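Local coordinates for periplasmic beta-glucosidase (PDB 6R5T), which probably hydrolyses terminal, non-reducing beta-D-glucosyl residues of beta-glucosides in the periplasm, releasing beta-D-glucose, as a member of glycosyl hydrolase family 3, at residues 75-81 with 118-124; 108-112 with 168-172; 428-432 with 449-453; 475-479 with 495-499. The protein carries 1 engineered substitution. All coordinates share one frame; numbering follows the deposited sequence. Where two conformers were deposited one is given.

Contact 1 of 4, residues 75-81 with 118-124; sequences FHAYDVA and GLDMSFS. With BGC (beta-D-glucopyranose), chain C.
The carbonyl oxygen of His76 takes two backbone N-H groups from residues 118-124: Asp120 N at 2.9 Å, lying in the carbonyl plane, and Met121 N in a weaker, more bent bond. Asp120 answers with its side chain, whose OD2 receives His76 N at 2.9 Å through the lone pair turned away from OD1; OD1 itself is salt-bridged to Arg333. Further along, Tyr78 N bonds to Met121 O and Phe123 N to Tyr78 O, the parallel pattern of neighbouring strands. Just past the end of strand 75-78, Val80 O receives Ser122 OG at 2.8 Å. On the face carrying Ala77 and Met121, the methionine bends at chi3 (-72°), setting CE 3.7 Å from Phe75 CE1, while SD makes an oblique Met-aromatic contact with the ring. The Ala77 methyl meets the far end of the Phe123 ring, CB to CZ 3.5 Å. At its other end that ring presents an edge to Asp79, whose carboxylate spans two sugar hydroxyls: glucose O2 donates to OD1 at 2.5 Å and O3 to OD2 at 2.7 Å. Adjacent parallel strands whose C-terminal ends carry sugar-binding residues are characteristic of the TIM-barrel-like glycosidase domain of family 3, here holding part of the glycan pocket.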
loop_
_atom_site.group_PDB
_atom_site.type_symbol
_atom_site.label_atom_id
_atom_site.label_comp_id
_atom_site.label_asym_id
_atom_site.label_seq_id
_atom_site.Cartn_x
_atom_site.Cartn_y
_atom_site.Cartn_z
ATOM N N PHE A 75 -2.376 39.396 9.631
ATOM C CA PHE A 75 -1.644 38.930 8.432
ATOM C C PHE A 75 -2.630 38.268 7.463
ATOM O O PHE A 75 -3.713 37.799 7.853
ATOM C CB PHE A 75 -0.429 38.071 8.786
ATOM C CG PHE A 75 -0.706 36.676 9.262
ATOM C CD1 PHE A 75 -1.080 35.673 8.389
ATOM C CD2 PHE A 75 -0.493 36.325 10.580
ATOM C CE1 PHE A 75 -1.266 34.369 8.841
ATOM C CE2 PHE A 75 -0.701 35.038 11.044
ATOM C CZ PHE A 75 -1.088 34.053 10.173
ATOM N N HIS A 76 -2.221 38.231 6.204
ATOM C CA HIS A 76 -3.036 37.702 5.084
ATOM C C HIS A 76 -2.269 36.587 4.395
ATOM O O HIS A 76 -1.104 36.816 4.006
ATOM C CB HIS A 76 -3.403 38.815 4.082
ATOM C CG HIS A 76 -4.469 39.710 4.597
ATOM N ND1 HIS A 76 -4.172 40.731 5.494
ATOM C CD2 HIS A 76 -5.816 39.737 4.388
ATOM C CE1 HIS A 76 -5.328 41.311 5.812
ATOM N NE2 HIS A 76 -6.325 40.754 5.145
ATOM N N ALA A 77 -2.921 35.442 4.262
ATOM C CA ALA A 77 -2.291 34.253 3.663
ATOM C C ALA A 77 -3.045 33.798 2.426
ATOM O O ALA A 77 -4.238 34.075 2.257
ATOM C CB ALA A 77 -2.181 33.170 4.717
ATOM N N TYR A 78 -2.328 33.002 1.631
ATOM C CA TYR A 78 -2.894 32.342 0.434
ATOM C C TYR A 78 -2.067 31.116 0.078
ATOM O O TYR A 78 -0.994 30.918 0.590
ATOM C CB TYR A 78 -2.933 33.349 -0.688
ATOM C CG TYR A 78 -3.768 33.034 -1.902
ATOM C CD1 TYR A 78 -5.037 32.496 -1.801
ATOM C CD2 TYR A 78 -3.274 33.331 -3.157
ATOM C CE1 TYR A 78 -5.814 32.249 -2.921
ATOM C CE2 TYR A 78 -4.050 33.113 -4.290
ATOM C CZ TYR A 78 -5.320 32.579 -4.158
ATOM O OH TYR A 78 -6.112 32.384 -5.256
ATOM N N ASP A 79 -2.633 30.294 -0.781
ATOM C CA ASP A 79 -2.051 29.028 -1.313
ATOM C C ASP A 79 -1.277 29.402 -2.587
ATOM O O ASP A 79 -1.731 29.143 -3.681
ATOM C CB ASP A 79 -3.169 28.016 -1.518
ATOM C CG ASP A 79 -3.659 27.383 -0.223
ATOM O OD1 ASP A 79 -2.803 26.771 0.476
ATOM O OD2 ASP A 79 -4.879 27.448 0.080
ATOM N N VAL A 80 -0.127 30.014 -2.409
ATOM C CA VAL A 80 0.808 30.349 -3.489
ATOM C C VAL A 80 1.760 29.162 -3.587
ATOM O O VAL A 80 2.734 29.097 -2.891
ATOM C CB VAL A 80 1.494 31.694 -3.249
ATOM C CG1 VAL A 80 2.413 31.998 -4.366
ATOM C CG2 VAL A 80 0.490 32.815 -3.116
ATOM N N ALA A 81 1.333 28.165 -4.336
ATOM C CA ALA A 81 1.989 26.835 -4.375
ATOM C C ALA A 81 3.077 26.792 -5.452
ATOM O O ALA A 81 4.150 26.268 -5.179
ATOM C CB ALA A 81 0.915 25.811 -4.631
ATOM N N GLY A 118 -0.179 42.406 -1.522
ATOM C CA GLY A 118 -0.476 42.627 -0.098
ATOM C C GLY A 118 -0.450 41.374 0.745
ATOM O O GLY A 118 -0.628 41.465 1.978
ATOM N N LEU A 119 -0.195 40.209 0.147
ATOM C CA LEU A 119 -0.075 38.988 0.982
ATOM C C LEU A 119 1.214 38.926 1.793
ATOM O O LEU A 119 2.288 39.297 1.319
ATOM C CB LEU A 119 -0.173 37.769 0.051
ATOM C CG LEU A 119 -1.571 37.593 -0.528
ATOM C CD1 LEU A 119 -1.505 36.722 -1.790
ATOM C CD2 LEU A 119 -2.567 37.050 0.504
ATOM N N ASP A 120 1.133 38.351 3.005
ATOM C CA ASP A 120 2.261 38.209 3.930
ATOM C C ASP A 120 2.753 36.764 4.017
ATOM O O ASP A 120 3.822 36.555 4.563
ATOM C CB ASP A 120 1.856 38.568 5.355
ATOM C CG ASP A 120 1.210 39.927 5.515
ATOM O OD1 ASP A 120 1.909 40.925 5.175
ATOM O OD2 ASP A 120 0.006 39.985 5.832
ATOM N N MET A 121 1.938 35.792 3.595
ATOM C CA MET A 121 2.219 34.371 3.910
ATOM C C MET A 121 1.663 33.475 2.797
ATOM O O MET A 121 0.576 33.720 2.279
ATOM C CB MET A 121 1.609 33.979 5.247
ATOM C CG MET A 121 1.787 32.486 5.550
ATOM S SD MET A 121 0.913 31.969 7.063
ATOM C CE MET A 121 1.952 32.728 8.284
ATOM N N SER A 122 2.434 32.455 2.460
ATOM C CA SER A 122 1.916 31.353 1.631
ATOM C C SER A 122 1.880 30.065 2.444
ATOM O O SER A 122 2.841 29.749 3.141
ATOM C CB SER A 122 2.729 31.158 0.384
ATOM O OG SER A 122 2.129 30.101 -0.397
ATOM N N PHE A 123 0.832 29.288 2.192
ATOM C CA PHE A 123 0.787 27.887 2.669
ATOM C C PHE A 123 1.583 27.047 1.667
ATOM O O PHE A 123 0.995 26.406 0.791
ATOM C CB PHE A 123 -0.661 27.462 2.774
ATOM C CG PHE A 123 -1.509 28.308 3.695
ATOM C CD1 PHE A 123 -1.075 28.671 4.953
ATOM C CD2 PHE A 123 -2.757 28.702 3.290
ATOM C CE1 PHE A 123 -1.900 29.444 5.763
ATOM C CE2 PHE A 123 -3.567 29.475 4.094
ATOM C CZ PHE A 123 -3.131 29.818 5.332
ATOM N N SER A 124 2.877 27.104 1.783
ATOM C CA SER A 124 3.866 26.539 0.826
ATOM C C SER A 124 5.219 26.644 1.513
ATOM O O SER A 124 5.390 27.537 2.330
ATOM C CB SER A 124 3.816 27.324 -0.471
ATOM O OG SER A 124 4.687 26.838 -1.508
HETATM C C2 BGC C . -4.153 24.372 1.901
HETATM C C3 BGC C . -5.434 24.807 2.641
HETATM C C4 BGC C . -6.577 23.931 2.060
HETATM C C5 BGC C . -6.215 22.469 2.379
HETATM C C6 BGC C . -7.214 21.481 1.819
HETATM C C1 BGC C . -3.933 22.870 2.118
HETATM O O1 BGC C . -2.833 22.563 1.319
HETATM O O2 BGC C . -2.976 25.054 2.317
HETATM O O3 BGC C . -5.698 26.191 2.334
HETATM O O4 BGC C . -7.791 24.299 2.734
HETATM O O5 BGC C . -5.065 22.133 1.662
HETATM O O6 BGC C . -6.834 20.148 2.183
HETATM O O HOH W 1 -1.640 42.035 5.994
HETATM O O HOH W 2 4.349 24.534 -2.851
#

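Contact 2 of 4, residues 108-112 with 168-172; sequences RISAL and PDSIM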
loop_
_atom_site.group_PDB
_atom_site.type_symbol
_atom_site.label_atom_id
_atom_site.label_comp_id
_atom_site.label_asym_id
_atom_site.label_seq_id
_atom_site.Cartn_x
_atom_site.Cartn_y
_atom_site.Cartn_z
ATOM N N ARG A 108 10.805 32.863 -5.633
ATOM C CA ARG A 108 11.124 34.319 -5.471
ATOM C C ARG A 108 10.082 35.142 -6.215
ATOM O O ARG A 108 9.526 36.112 -5.640
ATOM C CB ARG A 108 12.524 34.650 -5.976
ATOM C CG ARG A 108 12.878 36.133 -5.837
ATOM C CD ARG A 108 13.524 36.463 -4.493
ATOM N NE ARG A 108 12.707 36.298 -3.290
ATOM C CZ ARG A 108 11.749 37.129 -2.845
ATOM N NH1 ARG A 108 11.431 38.252 -3.495
ATOM N NH2 ARG A 108 11.127 36.839 -1.713
ATOM N N ILE A 109 9.827 34.818 -7.468
ATOM C CA ILE A 109 8.840 35.559 -8.270
ATOM C C ILE A 109 7.466 35.386 -7.645
ATOM O O ILE A 109 6.655 36.346 -7.619
ATOM C CB ILE A 109 8.869 35.091 -9.732
ATOM C CG1 ILE A 109 10.206 35.453 -10.379
ATOM C CG2 ILE A 109 7.676 35.587 -10.495
ATOM C CD1 ILE A 109 10.413 36.911 -10.603
ATOM N N SER A 110 7.129 34.183 -7.184
ATOM C CA SER A 110 5.816 33.968 -6.532
ATOM C C SER A 110 5.678 34.935 -5.335
ATOM O O SER A 110 4.649 35.518 -5.123
ATOM C CB SER A 110 5.696 32.535 -6.020
ATOM O OG SER A 110 5.681 31.594 -7.091
ATOM N N ALA A 111 6.719 35.017 -4.535
ATOM C CA ALA A 111 6.713 35.854 -3.309
ATOM C C ALA A 111 6.625 37.329 -3.710
ATOM O O ALA A 111 5.851 38.074 -3.092
ATOM C CB ALA A 111 7.948 35.602 -2.510
ATOM N N LEU A 112 7.389 37.715 -4.704
ATOM C CA LEU A 112 7.379 39.113 -5.250
ATOM C C LEU A 112 5.952 39.449 -5.659
ATOM O O LEU A 112 5.390 40.498 -5.254
ATOM C CB LEU A 112 8.324 39.175 -6.460
ATOM C CG LEU A 112 8.497 40.542 -7.118
ATOM C CD1 LEU A 112 9.788 40.565 -7.952
ATOM C CD2 LEU A 112 7.299 40.865 -7.989
ATOM N N PRO A 168 9.250 44.171 1.949
ATOM C CA PRO A 168 7.987 44.195 1.253
ATOM C C PRO A 168 7.891 43.203 0.091
ATOM O O PRO A 168 6.821 43.055 -0.385
ATOM C CB PRO A 168 7.851 45.612 0.676
ATOM C CG PRO A 168 9.014 46.404 1.226
ATOM C CD PRO A 168 10.004 45.437 1.815
ATOM N N ASP A 169 8.993 42.588 -0.343
ATOM C CA ASP A 169 8.904 41.577 -1.412
ATOM C C ASP A 169 9.141 40.172 -0.821
ATOM O O ASP A 169 9.426 39.262 -1.614
ATOM C CB ASP A 169 9.866 41.912 -2.541
ATOM C CG ASP A 169 11.323 42.005 -2.141
ATOM O OD1 ASP A 169 11.658 41.985 -0.917
ATOM O OD2 ASP A 169 12.136 42.116 -3.069
ATOM N N SER A 170 9.086 40.019 0.492
ATOM C CA SER A 170 9.179 38.715 1.199
ATOM C C SER A 170 7.770 38.287 1.585
ATOM O O SER A 170 6.919 39.137 1.900
ATOM C CB SER A 170 10.058 38.782 2.417
ATOM O OG SER A 170 11.425 38.959 2.070
ATOM N N ILE A 171 7.571 36.974 1.731
ATOM C CA ILE A 171 6.397 36.381 2.406
ATOM C C ILE A 171 6.929 35.320 3.352
ATOM O O ILE A 171 8.010 34.700 3.103
ATOM C CB ILE A 171 5.351 35.809 1.445
ATOM C CG1 ILE A 171 5.909 34.602 0.657
ATOM C CG2 ILE A 171 4.803 36.905 0.550
ATOM C CD1 ILE A 171 4.945 34.004 -0.331
ATOM N N MET A 172 6.150 35.006 4.367
ATOM C CA MET A 172 6.480 33.907 5.289
ATOM C C MET A 172 6.036 32.580 4.663
ATOM O O MET A 172 4.979 32.518 4.025
ATOM C CB MET A 172 5.746 34.080 6.622
ATOM C CG MET A 172 6.008 32.974 7.576
ATOM S SD MET A 172 5.358 33.313 9.272
ATOM C CE MET A 172 6.470 34.635 9.749
#
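Arg108, on helix 100-116, reaches the loop that leads into strand 172-178, joining the outer helical layer of the TIM-barrel-type domain to the approach of one of its parallel strands. The close-packed part lies inward. There the Ala111 methyl faces Ile171, with CB 3.9 Å from CG1, while CD1 of the isoleucine rests against Ala111 CA and CB. Ile171 holds CG1 between its backbone N and carbonyl carbon (chi1 65°), which brings that branch and its CD1 onto the helix; Tyr160 of helix 146-161 packs on both residues. Toward solvent the side-chain packing loosens. Leu112 only skirts the Asp169 backbone, and the exposed Asp169 carboxylate makes no more than a long ion pair with Arg108, OD2 standing 4.0 Å from NH1 and well out of the guanidinium plane, so that no N-H is aimed at it. The exception is the guanidinium grip on the loop backbone: the arginine chain bends at chi2 and chi3 to turn its end there, and its NE is held by Ala159 O, which steadies the flat group. Asp169 O lies within the guanidinium plane and accepts from both terminal nitrogens, NH1 at 2.9 Å and NH2 at 3.0 Å, which approach it from one face of the peptide.

Contact 3 of 4, residues 428-432 with 449-453; sequences KGANV and VEVDP
Two loops of the family 3 C-terminal domain meet here, one following strand 423-427 and the other running from helix 436-442 to helix 456-468, so the contact closes the chain around the short helix between them. Its centre is the Asn431 side-chain amide, which pairs with the backbone of Asp452 on both of its polar atoms. OD1 accepts Asp452 N at 2.8 Å, and ND2 donates to Asp452 O at 3.2 Å in an almost straight bond (176°) that lies in the amide plane and uses a carbonyl lone pair. With CG beside the backbone N (chi1 -77°), the amide faces the opposite loop, and these two bonds fix its rotation. Lys428, fully stretched, and Asp452 lie side by side, pointing opposite ways, with Lys428 CD 4.1 Å from Asp452 CB. The lysine NZ donates to Glu450 O at 2.9 Å from above the carbonyl plane. The same oxygen receives a bond from a water 2.7 Å away, and that water accepts Val432 N at 3.0 Å, bridging the two backbones. Beside this polar network Val432 and Val449 meet tip to tip, CG2 to CG1 at 3.5 Å, closer than ordinary methyl packing. The Asp452 carboxylate has its partner in Arg454, while Lys428 NZ is 5.3 Å from Asp452 OD2 and farther still from the Glu450 carboxylate. The loops are therefore joined mainly by side chains and a water bonded to main-chain groups, with charge attraction between the segments probably only a secondary, longer-range contribution.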
loop_
_atom_site.group_PDB
_atom_site.type_symbol
_atom_site.label_atom_id
_atom_site.label_comp_id
_atom_site.label_asym_id
_atom_site.label_seq_id
_atom_site.Cartn_x
_atom_site.Cartn_y
_atom_site.Cartn_z
ATOM N N LYS A 428 -10.174 18.453 -31.715
ATOM C CA LYS A 428 -10.198 18.055 -30.298
ATOM C C LYS A 428 -9.962 16.555 -30.161
ATOM O O LYS A 428 -9.242 16.142 -29.182
ATOM C CB LYS A 428 -11.515 18.443 -29.656
ATOM C CG LYS A 428 -11.454 18.353 -28.153
ATOM C CD LYS A 428 -12.651 18.862 -27.507
ATOM C CE LYS A 428 -12.564 18.650 -26.019
ATOM N NZ LYS A 428 -13.492 19.554 -25.329
ATOM N N GLY A 429 -10.606 15.713 -30.981
ATOM C CA GLY A 429 -10.294 14.275 -30.977
ATOM C C GLY A 429 -11.071 13.457 -29.987
ATOM O O GLY A 429 -11.557 12.407 -30.329
ATOM N N ALA A 430 -11.129 13.911 -28.727
ATOM C CA ALA A 430 -11.860 13.236 -27.669
ATOM C C ALA A 430 -12.088 14.271 -26.576
ATOM O O ALA A 430 -11.316 15.176 -26.461
ATOM C CB ALA A 430 -11.086 12.061 -27.135
ATOM N N ASN A 431 -13.085 14.022 -25.760
ATOM C CA ASN A 431 -13.211 14.735 -24.485
ATOM C C ASN A 431 -12.171 14.145 -23.521
ATOM O O ASN A 431 -11.647 13.032 -23.766
ATOM C CB ASN A 431 -14.634 14.592 -23.948
ATOM C CG ASN A 431 -15.607 15.500 -24.669
ATOM O OD1 ASN A 431 -15.302 16.653 -24.949
ATOM N ND2 ASN A 431 -16.761 14.926 -24.936
ATOM N N VAL A 432 -11.891 14.853 -22.436
ATOM C CA VAL A 432 -10.834 14.408 -21.481
ATOM C C VAL A 432 -11.189 13.032 -20.933
ATOM O O VAL A 432 -10.297 12.226 -20.609
ATOM C CB VAL A 432 -10.568 15.409 -20.355
ATOM C CG1 VAL A 432 -10.033 16.717 -20.851
ATOM C CG2 VAL A 432 -11.740 15.661 -19.469
ATOM N N VAL A 449 -14.146 21.629 -17.162
ATOM C CA VAL A 449 -13.893 20.807 -18.358
ATOM C C VAL A 449 -14.958 21.129 -19.399
ATOM O O VAL A 449 -16.094 20.802 -19.148
ATOM C CB VAL A 449 -13.889 19.315 -18.016
ATOM C CG1 VAL A 449 -13.764 18.447 -19.246
ATOM C CG2 VAL A 449 -12.757 19.042 -17.030
ATOM N N GLU A 450 -14.489 21.558 -20.564
ATOM C CA GLU A 450 -15.333 21.805 -21.756
ATOM C C GLU A 450 -15.669 20.457 -22.363
ATOM O O GLU A 450 -14.755 19.667 -22.711
ATOM C CB GLU A 450 -14.611 22.657 -22.793
ATOM C CG GLU A 450 -14.032 23.949 -22.240
ATOM C CD GLU A 450 -14.044 25.157 -23.172
ATOM O OE1 GLU A 450 -13.364 26.165 -22.850
ATOM O OE2 GLU A 450 -14.758 25.107 -24.209
ATOM N N VAL A 451 -16.946 20.161 -22.472
ATOM C CA VAL A 451 -17.418 18.897 -23.037
ATOM C C VAL A 451 -17.896 19.217 -24.454
ATOM O O VAL A 451 -18.829 20.064 -24.639
ATOM C CB VAL A 451 -18.507 18.308 -22.129
ATOM C CG1 VAL A 451 -19.038 17.024 -22.699
ATOM C CG2 VAL A 451 -17.960 18.096 -20.710
ATOM N N ASP A 452 -17.235 18.626 -25.435
ATOM C CA ASP A 452 -17.717 18.658 -26.821
ATOM C C ASP A 452 -18.973 17.811 -26.817
ATOM O O ASP A 452 -18.967 16.671 -26.359
ATOM C CB ASP A 452 -16.657 18.112 -27.763
ATOM C CG ASP A 452 -16.987 18.329 -29.230
ATOM O OD1 ASP A 452 -18.078 17.881 -29.681
ATOM O OD2 ASP A 452 -16.135 18.889 -29.903
ATOM N N PRO A 453 -20.109 18.327 -27.332
ATOM C CA PRO A 453 -21.346 17.556 -27.287
ATOM C C PRO A 453 -21.436 16.482 -28.383
ATOM O O PRO A 453 -22.363 15.699 -28.372
ATOM C CB PRO A 453 -22.406 18.649 -27.534
ATOM C CG PRO A 453 -21.717 19.682 -28.364
ATOM C CD PRO A 453 -20.248 19.645 -27.971
HETATM O O HOH W 3 -12.992 17.592 -22.617
#

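Contact 4 of 4, residues 475-479 with 495-499; sequences AVVGE and IPASQ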
loop_
_atom_site.group_PDB
_atom_site.type_symbol
_atom_site.label_atom_id
_atom_site.label_comp_id
_atom_site.label_asym_id
_atom_site.label_seq_id
_atom_site.Cartn_x
_atom_site.Cartn_y
_atom_site.Cartn_z
ATOM N N ALA A 475 -0.143 15.013 -30.586
ATOM C CA ALA A 475 -1.311 14.646 -29.778
ATOM C C ALA A 475 -1.076 15.187 -28.364
ATOM O O ALA A 475 -0.072 14.827 -27.740
ATOM C CB ALA A 475 -1.524 13.167 -29.770
ATOM N N VAL A 476 -1.946 16.039 -27.887
ATOM C CA VAL A 476 -1.829 16.717 -26.583
ATOM C C VAL A 476 -2.900 16.070 -25.701
ATOM O O VAL A 476 -4.088 16.342 -25.829
ATOM C CB VAL A 476 -1.951 18.250 -26.651
ATOM C CG1 VAL A 476 -1.497 18.854 -25.333
ATOM C CG2 VAL A 476 -1.168 18.830 -27.813
ATOM N N VAL A 477 -2.446 15.187 -24.834
ATOM C CA VAL A 477 -3.305 14.221 -24.147
ATOM C C VAL A 477 -2.849 14.081 -22.699
ATOM O O VAL A 477 -1.719 14.485 -22.352
ATOM C CB VAL A 477 -3.269 12.865 -24.854
ATOM C CG1 VAL A 477 -4.020 12.935 -26.171
ATOM C CG2 VAL A 477 -1.856 12.328 -25.036
ATOM N N GLY A 478 -3.726 13.493 -21.882
ATOM C CA GLY A 478 -3.374 13.120 -20.509
ATOM C C GLY A 478 -4.500 13.495 -19.566
ATOM O O GLY A 478 -5.662 13.326 -19.902
ATOM N N GLU A 479 -4.169 14.041 -18.414
ATOM C CA GLU A 479 -5.149 14.349 -17.354
ATOM C C GLU A 479 -5.562 15.807 -17.433
ATOM O O GLU A 479 -4.757 16.654 -17.795
ATOM C CB GLU A 479 -4.565 14.094 -15.950
ATOM C CG GLU A 479 -4.120 12.677 -15.704
ATOM C CD GLU A 479 -3.522 12.524 -14.295
ATOM O OE1 GLU A 479 -2.766 13.421 -13.871
ATOM O OE2 GLU A 479 -3.828 11.476 -13.636
ATOM N N ILE A 495 -3.534 7.054 -19.303
ATOM C CA ILE A 495 -4.267 8.135 -19.985
ATOM C C ILE A 495 -5.723 7.707 -20.006
ATOM O O ILE A 495 -6.064 6.547 -20.208
ATOM C CB ILE A 495 -3.657 8.323 -21.381
ATOM C CG1 ILE A 495 -2.234 8.871 -21.332
ATOM C CG2 ILE A 495 -4.542 9.158 -22.270
ATOM C CD1 ILE A 495 -1.500 8.927 -22.663
ATOM N N PRO A 496 -6.675 8.651 -19.849
ATOM C CA PRO A 496 -8.082 8.274 -19.931
ATOM C C PRO A 496 -8.435 7.501 -21.212
ATOM O O PRO A 496 -7.911 7.796 -22.281
ATOM C CB PRO A 496 -8.822 9.606 -19.875
ATOM C CG PRO A 496 -7.859 10.484 -19.064
ATOM C CD PRO A 496 -6.475 10.067 -19.504
ATOM N N ALA A 497 -9.371 6.565 -21.083
ATOM C CA ALA A 497 -9.730 5.628 -22.161
ATOM C C ALA A 497 -10.171 6.368 -23.427
ATOM O O ALA A 497 -9.827 5.911 -24.529
ATOM C CB ALA A 497 -10.807 4.684 -21.700
ATOM N N SER A 498 -10.922 7.453 -23.301
ATOM C CA SER A 498 -11.423 8.170 -24.510
ATOM C C SER A 498 -10.214 8.631 -25.321
ATOM O O SER A 498 -10.238 8.621 -26.590
ATOM C CB SER A 498 -12.310 9.321 -24.194
ATOM O OG SER A 498 -11.630 10.224 -23.310
ATOM N N GLN A 499 -9.176 9.092 -24.625
ATOM C CA GLN A 499 -7.958 9.583 -25.282
ATOM C C GLN A 499 -7.091 8.419 -25.799
ATOM O O GLN A 499 -6.384 8.610 -26.791
ATOM C CB GLN A 499 -7.229 10.506 -24.330
ATOM C CG GLN A 499 -8.004 11.771 -23.992
ATOM C CD GLN A 499 -7.225 12.566 -22.975
ATOM O OE1 GLN A 499 -6.115 12.985 -23.315
ATOM N NE2 GLN A 499 -7.752 12.738 -21.759
#
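Gln499 and Val477 lie flank to flank and point opposite ways, the glutamine leading from the first turn of helix 497-508 down to the end of strand 472-478. Its chain is extended beyond CG (chi2 176°), and the terminal amide is laid alongside the Gly478 backbone, bonding to it twice. OE1 accepts Gly478 N at 2.8 Å, the donor tilted from the amide carbonyl plane. NE2 donates to Gly478 O at 2.9 Å; here the donor is in the carbonyl plane, although the oxygen sits 20° out of the glutamine amide plane. This pairing fixes which way round the amide stands. OE1 also lies over the Val477 flank, 3.2 Å from CB. Val477 and Ile495 cross at a slant, with CG2 4.2 Å from CD1, a light apolar contact beside the polar pair. Pro496, the N-cap residue of the helix, sets its ring CD 3.4 Å from Gly478 O. Gly478 takes a backbone conformation (phi 137°) open chiefly to glycine. The contact joins strand and helix of the beta-alpha-beta unit 472-478, 497-508 and 513-518: Leu503 of the helix covers Val477 and Ile495, and Val477 bonds through its backbone to strand 513-518.

How the contacts relate
Contacts 1 and 4 are buried, whereas contacts 2 and 3 are partly open to solvent. Contacts 1 and 2 share the barrel domain and touch: Asp120 and Ser122 are probably hydrogen-bonded to the Met172 backbone, extending the parallel sheet. Helix residues 108-112 pack outside this sheet, while Asp79 in contact 1 binds the glucose. Contacts 3 and 4, centres about 11 Å apart in the C-terminal domain, also touch, through probable bonds from Gln499 NE2 to Val432 O and Ser498 OG to Asn431 O. Strand-to-strand backbone bonding dominates contact 1; in the other three, an arginine, an asparagine with a lysine, and a glutamine grip main-chain atoms.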